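Long-range contact in pectate lyase/Amb allergen (Acidovorax citrulli, PDB 4HWV), which probably cleaves pectate by a lyase reaction with calcium, as a secreted member of polysaccharide lyase family 1: residues A[181-195]-A[224-236]. Residues are numbered along the deposited sequence; the frame is centred on the assembly and turned at random. Where two conformers were deposited one is given.
With CA (calcium ion), chain C.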
ATOM      1  N   GLY A 181     -12.285  -5.051  -6.754  1.00  3.37           N
ATOM      2  CA  GLY A 181     -13.689  -5.101  -7.118  1.00  3.81           C
ATOM      3  C   GLY A 181     -14.595  -5.543  -6.005  1.00  3.90           C
ATOM      4  O   GLY A 181     -14.212  -5.596  -4.836  1.00  4.17           O
ATOM      5  N   ASN A 182     -15.816  -5.869  -6.406  1.00  3.51           N
ATOM      6  CA  ASN A 182     -16.950  -5.903  -5.495  1.00  3.84           C
ATOM      7  C   ASN A 182     -17.755  -7.144  -5.800  1.00  4.13           C
ATOM      8  O   ASN A 182     -18.430  -7.198  -6.837  1.00  5.00           O
ATOM      9  CB  ASN A 182     -17.771  -4.629  -5.780  1.00  4.08           C
ATOM     10  CG  ASN A 182     -18.871  -4.334  -4.762  1.00  4.62           C
ATOM     11  OD1 ASN A 182     -19.437  -5.222  -4.056  1.00  7.26           O
ATOM     12  ND2 ASN A 182     -19.239  -3.064  -4.720  1.00  3.55           N
ATOM     13  N   LEU A 183     -17.707  -8.135  -4.907  1.00  3.89           N
ATOM     14  CA  LEU A 183     -18.624  -9.250  -5.049  1.00  3.45           C
ATOM     15  C   LEU A 183     -20.024  -8.774  -4.678  1.00  4.00           C
ATOM     16  O   LEU A 183     -20.216  -8.116  -3.642  1.00  4.81           O
ATOM     17  CB  LEU A 183     -18.233 -10.421  -4.142  1.00  4.10           C
ATOM     18  CG  LEU A 183     -16.855 -11.022  -4.401  1.00  4.68           C
ATOM     19  CD1 LEU A 183     -16.636 -12.216  -3.463  1.00  5.72           C
ATOM     20  CD2 LEU A 183     -16.681 -11.419  -5.868  1.00  6.65           C
ATOM     21  N   MET A 184     -20.989  -9.088  -5.535  1.00  3.23           N
ATOM     22  CA  MET A 184     -22.358  -8.672  -5.320  0.50  3.94           C
ATOM     23  C   MET A 184     -23.205  -9.905  -5.034  1.00  3.60           C
ATOM     24  O   MET A 184     -23.425 -10.740  -5.906  1.00  4.04           O
ATOM     25  CB  MET A 184     -22.838  -7.913  -6.555  0.50  7.17           C
ATOM     26  CG  MET A 184     -24.226  -7.350  -6.449  0.50  9.48           C
ATOM     27  SD  MET A 184     -24.331  -6.003  -5.239  0.50 12.31           S
ATOM     28  CE  MET A 184     -23.083  -4.845  -5.822  0.50 14.01           C
ATOM     29  N   LEU A 185     -23.653 -10.025  -3.787  1.00  3.75           N
ATOM     30  CA  LEU A 185     -24.395 -11.223  -3.399  1.00  4.07           C
ATOM     31  C   LEU A 185     -25.880 -11.023  -3.660  1.00  3.87           C
ATOM     32  O   LEU A 185     -26.620 -10.504  -2.805  1.00  4.68           O
ATOM     33  CB  LEU A 185     -24.097 -11.643  -1.947  1.00  3.81           C
ATOM     34  CG  LEU A 185     -22.614 -11.706  -1.548  1.00  4.03           C
ATOM     35  CD1 LEU A 185     -22.461 -12.417  -0.202  1.00  4.68           C
ATOM     36  CD2 LEU A 185     -21.712 -12.358  -2.599  1.00  4.80           C
ATOM     37  N   GLY A 186     -26.288 -11.419  -4.860  1.00  4.01           N
ATOM     38  CA  GLY A 186     -27.649 -11.215  -5.318  1.00  4.63           C
ATOM     39  C   GLY A 186     -27.824  -9.857  -5.988  1.00  4.84           C
ATOM     40  O   GLY A 186     -27.087  -8.890  -5.728  1.00  6.51           O
ATOM     41  N   THR A 187     -28.793  -9.789  -6.885  1.00  5.76           N
ATOM     42  CA  THR A 187     -29.126  -8.547  -7.568  1.00  6.59           C
ATOM     43  C   THR A 187     -30.638  -8.338  -7.415  1.00  6.69           C
ATOM     44  O   THR A 187     -31.364  -9.270  -7.063  1.00  6.72           O
ATOM     45  CB  THR A 187     -28.729  -8.593  -9.066  1.00  7.88           C
ATOM     46  OG1 THR A 187     -29.438  -9.664  -9.701  1.00 10.17           O
ATOM     47  CG2 THR A 187     -27.243  -8.826  -9.243  1.00  8.69           C
ATOM     48  N   PRO A 188     -31.131  -7.115  -7.676  1.00  8.17           N
ATOM     49  CA  PRO A 188     -32.563  -6.891  -7.433  1.00 10.02           C
ATOM     50  C   PRO A 188     -33.454  -7.758  -8.289  1.00 11.10           C
ATOM     51  O   PRO A 188     -34.519  -8.156  -7.822  1.00 12.60           O
ATOM     52  CB  PRO A 188     -32.768  -5.415  -7.787  1.00 10.73           C
ATOM     53  CG  PRO A 188     -31.494  -4.924  -8.345  1.00 10.17           C
ATOM     54  CD  PRO A 188     -30.407  -5.866  -7.955  1.00  9.04           C
ATOM     55  N   ASP A 189     -33.019  -8.059  -9.502  1.00 11.22           N
ATOM     56  CA  ASP A 189     -33.802  -8.909 -10.392  1.00 12.59           C
ATOM     57  C   ASP A 189     -33.716 -10.389 -10.040  1.00 11.19           C
ATOM     58  O   ASP A 189     -34.547 -11.178 -10.475  1.00 12.25           O
ATOM     59  CB  ASP A 189     -33.352  -8.709 -11.844  1.00 15.20           C
ATOM     60  CG  ASP A 189     -31.887  -9.030 -12.042  1.00 17.63           C
ATOM     61  OD1 ASP A 189     -31.050  -8.385 -11.377  1.00 17.87           O
ATOM     62  OD2 ASP A 189     -31.583  -9.951 -12.846  1.00 19.94           O
ATOM     63  N   ALA A 190     -32.701 -10.769  -9.264  1.00  9.59           N
ATOM     64  CA  ALA A 190     -32.464 -12.173  -8.951  1.00  9.12           C
ATOM     65  C   ALA A 190     -31.776 -12.332  -7.600  1.00  7.39           C
ATOM     66  O   ALA A 190     -30.558 -12.514  -7.523  1.00  7.10           O
ATOM     67  CB  ALA A 190     -31.634 -12.852 -10.061  1.00 10.50           C
ATOM     68  N   PRO A 191     -32.560 -12.267  -6.519  1.00  6.77           N
ATOM     69  CA  PRO A 191     -31.986 -12.493  -5.194  1.00  6.64           C
ATOM     70  C   PRO A 191     -31.510 -13.928  -5.081  1.00  6.30           C
ATOM     71  O   PRO A 191     -31.947 -14.803  -5.842  1.00  7.03           O
ATOM     72  CB  PRO A 191     -33.168 -12.235  -4.258  1.00  8.37           C
ATOM     73  CG  PRO A 191     -34.065 -11.351  -5.031  1.00  9.66           C
ATOM     74  CD  PRO A 191     -33.967 -11.844  -6.440  1.00  8.42           C
ATOM     75  N   VAL A 192     -30.621 -14.170  -4.136  1.00  5.24           N
ATOM     76  CA  VAL A 192     -29.946 -15.448  -4.017  1.00  4.91           C
ATOM     77  C   VAL A 192     -29.905 -15.901  -2.564  1.00  4.85           C
ATOM     78  O   VAL A 192     -30.163 -15.129  -1.642  1.00  5.13           O
ATOM     79  CB  VAL A 192     -28.477 -15.364  -4.533  1.00  5.16           C
ATOM     80  CG1 VAL A 192     -28.458 -14.916  -5.999  1.00  5.66           C
ATOM     81  CG2 VAL A 192     -27.646 -14.425  -3.651  1.00  5.70           C
ATOM     82  N   ALA A 193     -29.534 -17.153  -2.359  1.00  4.82           N
ATOM     83  CA  ALA A 193     -29.308 -17.664  -1.019  1.00  4.75           C
ATOM     84  C   ALA A 193     -28.137 -18.621  -1.031  1.00  4.46           C
ATOM     85  O   ALA A 193     -27.820 -19.222  -2.065  1.00  4.77           O
ATOM     86  CB  ALA A 193     -30.547 -18.394  -0.498  1.00  5.74           C
ATOM     87  N   ASN A 194     -27.519 -18.772   0.138  1.00  4.22           N
ATOM     88  CA  ASN A 194     -26.639 -19.904   0.441  1.00  4.25           C
ATOM     89  C   ASN A 194     -25.240 -19.762  -0.177  1.00  4.16           C
ATOM     90  O   ASN A 194     -24.897 -20.432  -1.160  1.00  4.15           O
ATOM     91  CB  ASN A 194     -27.296 -21.227   0.061  1.00  4.17           C
ATOM     92  CG  ASN A 194     -26.552 -22.391   0.641  1.00  3.52           C
ATOM     93  OD1 ASN A 194     -25.968 -22.272   1.733  1.00  4.18           O
ATOM     94  ND2 ASN A 194     -26.565 -23.532  -0.061  1.00  4.46           N
ATOM     95  N   ILE A 195     -24.431 -18.881   0.413  1.00  3.83           N
ATOM     96  CA  ILE A 195     -23.114 -18.534  -0.128  1.00  3.62           C
ATOM     97  C   ILE A 195     -22.071 -18.629   0.980  1.00  3.15           C
ATOM     98  O   ILE A 195     -22.314 -18.173   2.107  1.00  4.03           O
ATOM     99  CB  ILE A 195     -23.132 -17.116  -0.742  1.00  4.16           C
ATOM    100  CG1 ILE A 195     -23.983 -17.108  -2.021  1.00  4.90           C
ATOM    101  CG2 ILE A 195     -21.709 -16.625  -1.027  1.00  4.98           C
ATOM    102  CD1 ILE A 195     -24.364 -15.702  -2.507  1.00  5.34           C
ATOM    103  N   SER A 224     -17.709   7.143  -2.872  1.00  4.81           N
ATOM    104  CA  SER A 224     -17.412   6.077  -3.818  1.00  4.81           C
ATOM    105  C   SER A 224     -18.395   4.931  -3.658  1.00  5.05           C
ATOM    106  O   SER A 224     -19.158   4.867  -2.686  1.00  6.29           O
ATOM    107  CB  SER A 224     -15.973   5.606  -3.634  1.00  4.76           C
ATOM    108  OG  SER A 224     -15.069   6.526  -4.225  1.00  5.27           O
ATOM    109  N   GLU A 225     -18.379   4.025  -4.623  1.00  4.07           N
ATOM    110  CA  GLU A 225     -19.473   3.081  -4.795  1.00  5.07           C
ATOM    111  C   GLU A 225     -19.159   1.612  -4.525  1.00  5.20           C
ATOM    112  O   GLU A 225     -20.089   0.800  -4.480  1.00  5.62           O
ATOM    113  CB  GLU A 225     -20.010   3.210  -6.225  1.00  7.08           C
ATOM    114  CG  GLU A 225     -20.649   4.562  -6.511  1.00 10.44           C
ATOM    115  CD  GLU A 225     -21.902   4.776  -5.702  1.00 14.29           C
ATOM    116  OE1 GLU A 225     -22.727   3.843  -5.698  1.00 15.57           O
ATOM    117  OE2 GLU A 225     -22.063   5.868  -5.082  1.00 16.68           O
ATOM    118  N   TYR A 226     -17.889   1.245  -4.370  1.00  3.97           N
ATOM    119  CA  TYR A 226     -17.550  -0.189  -4.359  1.00  3.84           C
ATOM    120  C   TYR A 226     -17.131  -0.704  -3.003  1.00  4.09           C
ATOM    121  O   TYR A 226     -16.236  -0.138  -2.352  1.00  5.35           O
ATOM    122  CB  TYR A 226     -16.485  -0.527  -5.426  1.00  4.08           C
ATOM    123  CG  TYR A 226     -16.819   0.100  -6.746  1.00  3.68           C
ATOM    124  CD1 TYR A 226     -18.061  -0.087  -7.326  1.00  4.15           C
ATOM    125  CD2 TYR A 226     -15.925   0.939  -7.383  1.00  4.11           C
ATOM    126  CE1 TYR A 226     -18.411   0.531  -8.507  1.00  4.46           C
ATOM    127  CE2 TYR A 226     -16.251   1.579  -8.556  1.00  4.50           C
ATOM    128  CZ  TYR A 226     -17.495   1.370  -9.130  1.00  4.68           C
ATOM    129  OH  TYR A 226     -17.854   2.021 -10.283  1.00  6.01           O
ATOM    130  N   ASP A 227     -17.810  -1.764  -2.569  1.00  3.81           N
ATOM    131  CA  ASP A 227     -17.421  -2.524  -1.381  1.00  3.73           C
ATOM    132  C   ASP A 227     -16.597  -3.714  -1.829  1.00  3.62           C
ATOM    133  O   ASP A 227     -16.597  -4.056  -3.000  1.00  4.81           O
ATOM    134  CB  ASP A 227     -18.669  -3.109  -0.713  1.00  4.56           C
ATOM    135  CG  ASP A 227     -19.704  -2.061  -0.368  1.00  6.12           C
ATOM    136  OD1 ASP A 227     -19.327  -0.915  -0.050  1.00  6.47           O
ATOM    137  OD2 ASP A 227     -20.912  -2.395  -0.397  1.00  7.36           O
ATOM    138  N   LEU A 228     -15.909  -4.390  -0.915  1.00  3.20           N
ATOM    139  CA  LEU A 228     -15.324  -5.671  -1.294  1.00  3.32           C
ATOM    140  C   LEU A 228     -16.421  -6.736  -1.440  1.00  3.02           C
ATOM    141  O   LEU A 228     -16.364  -7.561  -2.357  1.00  3.88           O
ATOM    142  CB  LEU A 228     -14.213  -6.090  -0.324  1.00  3.60           C
ATOM    143  CG  LEU A 228     -12.971  -5.187  -0.495  1.00  3.85           C
ATOM    144  CD1 LEU A 228     -12.052  -5.282   0.716  1.00  4.38           C
ATOM    145  CD2 LEU A 228     -12.209  -5.543  -1.774  1.00  5.10           C
ATOM    146  N   ILE A 229     -17.410  -6.719  -0.540  1.00  3.20           N
ATOM    147  CA  ILE A 229     -18.586  -7.583  -0.659  1.00  3.59           C
ATOM    148  C   ILE A 229     -19.817  -6.755  -0.293  1.00  3.05           C
ATOM    149  O   ILE A 229     -19.829  -6.071   0.752  1.00  3.49           O
ATOM    150  CB  ILE A 229     -18.514  -8.816   0.281  1.00  3.68           C
ATOM    151  CG1 ILE A 229     -17.239  -9.647   0.031  1.00  4.78           C
ATOM    152  CG2 ILE A 229     -19.761  -9.687   0.100  1.00  4.50           C
ATOM    153  CD1 ILE A 229     -17.059 -10.784   1.033  1.00  5.40           C
ATOM    154  N   SER A 230     -20.833  -6.799  -1.155  1.00  3.33           N
ATOM    155  CA  SER A 230     -22.121  -6.161  -0.880  1.00  3.62           C
ATOM    156  C   SER A 230     -23.162  -7.250  -0.721  1.00  3.64           C
ATOM    157  O   SER A 230     -23.249  -8.161  -1.568  1.00  4.41           O
ATOM    158  CB  SER A 230     -22.536  -5.256  -2.040  1.00  4.56           C
ATOM    159  OG  SER A 230     -21.571  -4.242  -2.296  1.00  5.13           O
ATOM    160  N   VAL A 231     -23.954  -7.165   0.348  1.00  3.40           N
ATOM    161  CA  VAL A 231     -24.979  -8.154   0.627  1.00  3.73           C
ATOM    162  C   VAL A 231     -26.338  -7.450   0.715  1.00  3.36           C
ATOM    163  O   VAL A 231     -26.797  -7.110   1.802  1.00  4.23           O
ATOM    164  CB  VAL A 231     -24.680  -8.943   1.914  1.00  3.92           C
ATOM    165  CG1 VAL A 231     -25.594 -10.161   2.007  1.00  4.34           C
ATOM    166  CG2 VAL A 231     -23.205  -9.365   1.953  1.00  4.87           C
ATOM    167  N   ALA A 232     -26.952  -7.209  -0.442  1.00  3.88           N
ATOM    168  CA  ALA A 232     -28.241  -6.515  -0.496  1.00  4.38           C
ATOM    169  C   ALA A 232     -29.382  -7.453  -0.873  1.00  4.22           C
ATOM    170  O   ALA A 232     -30.542  -7.152  -0.617  1.00  5.20           O
ATOM    171  CB  ALA A 232     -28.170  -5.318  -1.485  1.00  5.83           C
ATOM    172  N   HIS A 233     -29.046  -8.596  -1.470  1.00  4.60           N
ATOM    173  CA  HIS A 233     -30.069  -9.498  -2.030  1.00  4.77           C
ATOM    174  C   HIS A 233     -29.683 -10.944  -1.845  1.00  4.57           C
ATOM    175  O   HIS A 233     -29.952 -11.771  -2.707  1.00  5.10           O
ATOM    176  CB  HIS A 233     -30.339  -9.205  -3.515  1.00  6.33           C
ATOM    177  CG  HIS A 233     -30.854  -7.822  -3.749  1.00  6.42           C
ATOM    178  ND1 HIS A 233     -32.149  -7.457  -3.447  1.00  7.55           N
ATOM    179  CD2 HIS A 233     -30.242  -6.702  -4.211  1.00  7.25           C
ATOM    180  CE1 HIS A 233     -32.314  -6.171  -3.715  1.00  8.35           C
ATOM    181  NE2 HIS A 233     -31.175  -5.693  -4.190  1.00  8.42           N
ATOM    182  N   ALA A 234     -29.074 -11.242  -0.704  1.00  4.68           N
ATOM    183  CA  ALA A 234     -28.709 -12.617  -0.368  1.00  4.83           C
ATOM    184  C   ALA A 234     -29.098 -12.941   1.052  1.00  5.05           C
ATOM    185  O   ALA A 234     -28.953 -12.111   1.948  1.00  5.69           O
ATOM    186  CB  ALA A 234     -27.212 -12.859  -0.545  1.00  5.98           C
ATOM    187  N   SER A 235     -29.581 -14.165   1.247  1.00  5.06           N
ATOM    188  CA  SER A 235     -29.867 -14.721   2.565  0.50  5.28           C
ATOM    189  C   SER A 235     -28.959 -15.925   2.780  1.00  4.96           C
ATOM    190  O   SER A 235     -28.746 -16.693   1.837  1.00  6.12           O
ATOM    191  CB  SER A 235     -31.317 -15.202   2.621  0.50  5.86           C
ATOM    192  OG  SER A 235     -31.608 -15.821   3.862  0.50  7.05           O
ATOM    193  N   HIS A 236     -28.473 -16.122   4.006  1.00  4.65           N
ATOM    194  CA  HIS A 236     -27.654 -17.301   4.370  1.00  4.36           C
ATOM    195  C   HIS A 236     -26.269 -17.250   3.742  1.00  4.05           C
ATOM    196  O   HIS A 236     -25.997 -17.856   2.698  1.00  4.57           O
ATOM    197  CB  HIS A 236     -28.396 -18.617   4.129  1.00  5.63           C
ATOM    198  CG  HIS A 236     -29.447 -18.867   5.149  1.00  6.67           C
ATOM    199  ND1 HIS A 236     -30.744 -18.436   5.002  1.00  9.37           N
ATOM    200  CD2 HIS A 236     -29.376 -19.431   6.374  1.00  7.92           C
ATOM    201  CE1 HIS A 236     -31.444 -18.778   6.069  1.00  9.81           C
ATOM    202  NE2 HIS A 236     -30.635 -19.370   6.923  1.00  9.35           N
TER
HETATM  203 CA    CA C 601     -21.386  -0.149   0.169  0.80 11.70          CA
HETATM  204  O   HOH W   1     -14.125  -8.270  -3.935  1.00  8.06           O
HETATM  205  O   HOH W   2     -26.314  -7.564  -3.199  1.00  8.39           O
HETATM  206  O   HOH W   3     -21.813   0.220  -2.417  1.00 17.81           O
HETATM  207  O   HOH W   4     -23.345   1.637   0.335  1.00 42.90           O
HETATM  208  O   HOH W   5     -23.908  -1.044   0.046  1.00 24.34           O
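Parallel strand pairing between successive turns of the right-handed parallel beta-helix joins Leu-183 and Met-184 to Ile-229 and Ser-230, and further on Val-192 and Ala-193 to Ala-234 and Ser-235. The axes of strands 182-185 and 229-231 come within 4.8 Å at 18°. Ser-230 is held through both its backbone N and its backbone O: the N donates to Leu-183 O (2.9 Å, 172°), and the O accepts from Leu-185 N. Strand 182-185 also pairs with strand 160-163, and 229-234 with 281-283, so this pairing lies inside one parallel sheet of the pectate lyase fold. The pairing resumes after the 187-190 turn and runs up to the corner at Ser-235 and His-236: Val-192 N binds His-233 O (2.9 Å), Ser-235 N binds Val-192 O, and Ile-195 N binds His-236 O.

Apolar side chains fill the interior. Leu-185 CD1 lies 3.9 Å from Ile-229 CG2 and meets Val-231 CG2 as well. Leu-185 CB touches Ala-234 CB, which is also 3.5 Å from Val-192 CG2. At the turn 187-190, Pro-188 CA sits over the centre of the His-233 ring in a CH-pi contact, 3.8 Å from the centroid. The His-233 ring reaches this turn with CG anti to its carbonyl carbon (chi1 -61°).

Asp-227 binds the calcium ion through both carboxylate oxygens, alongside Asp-278, Asp-282 and waters. Ser-230 OG donates to Asp-227 OD2 (2.7 Å) on the anti side of the carboxylate, tilted from its plane, a second-shell bond that probably helps to orient the carboxylate.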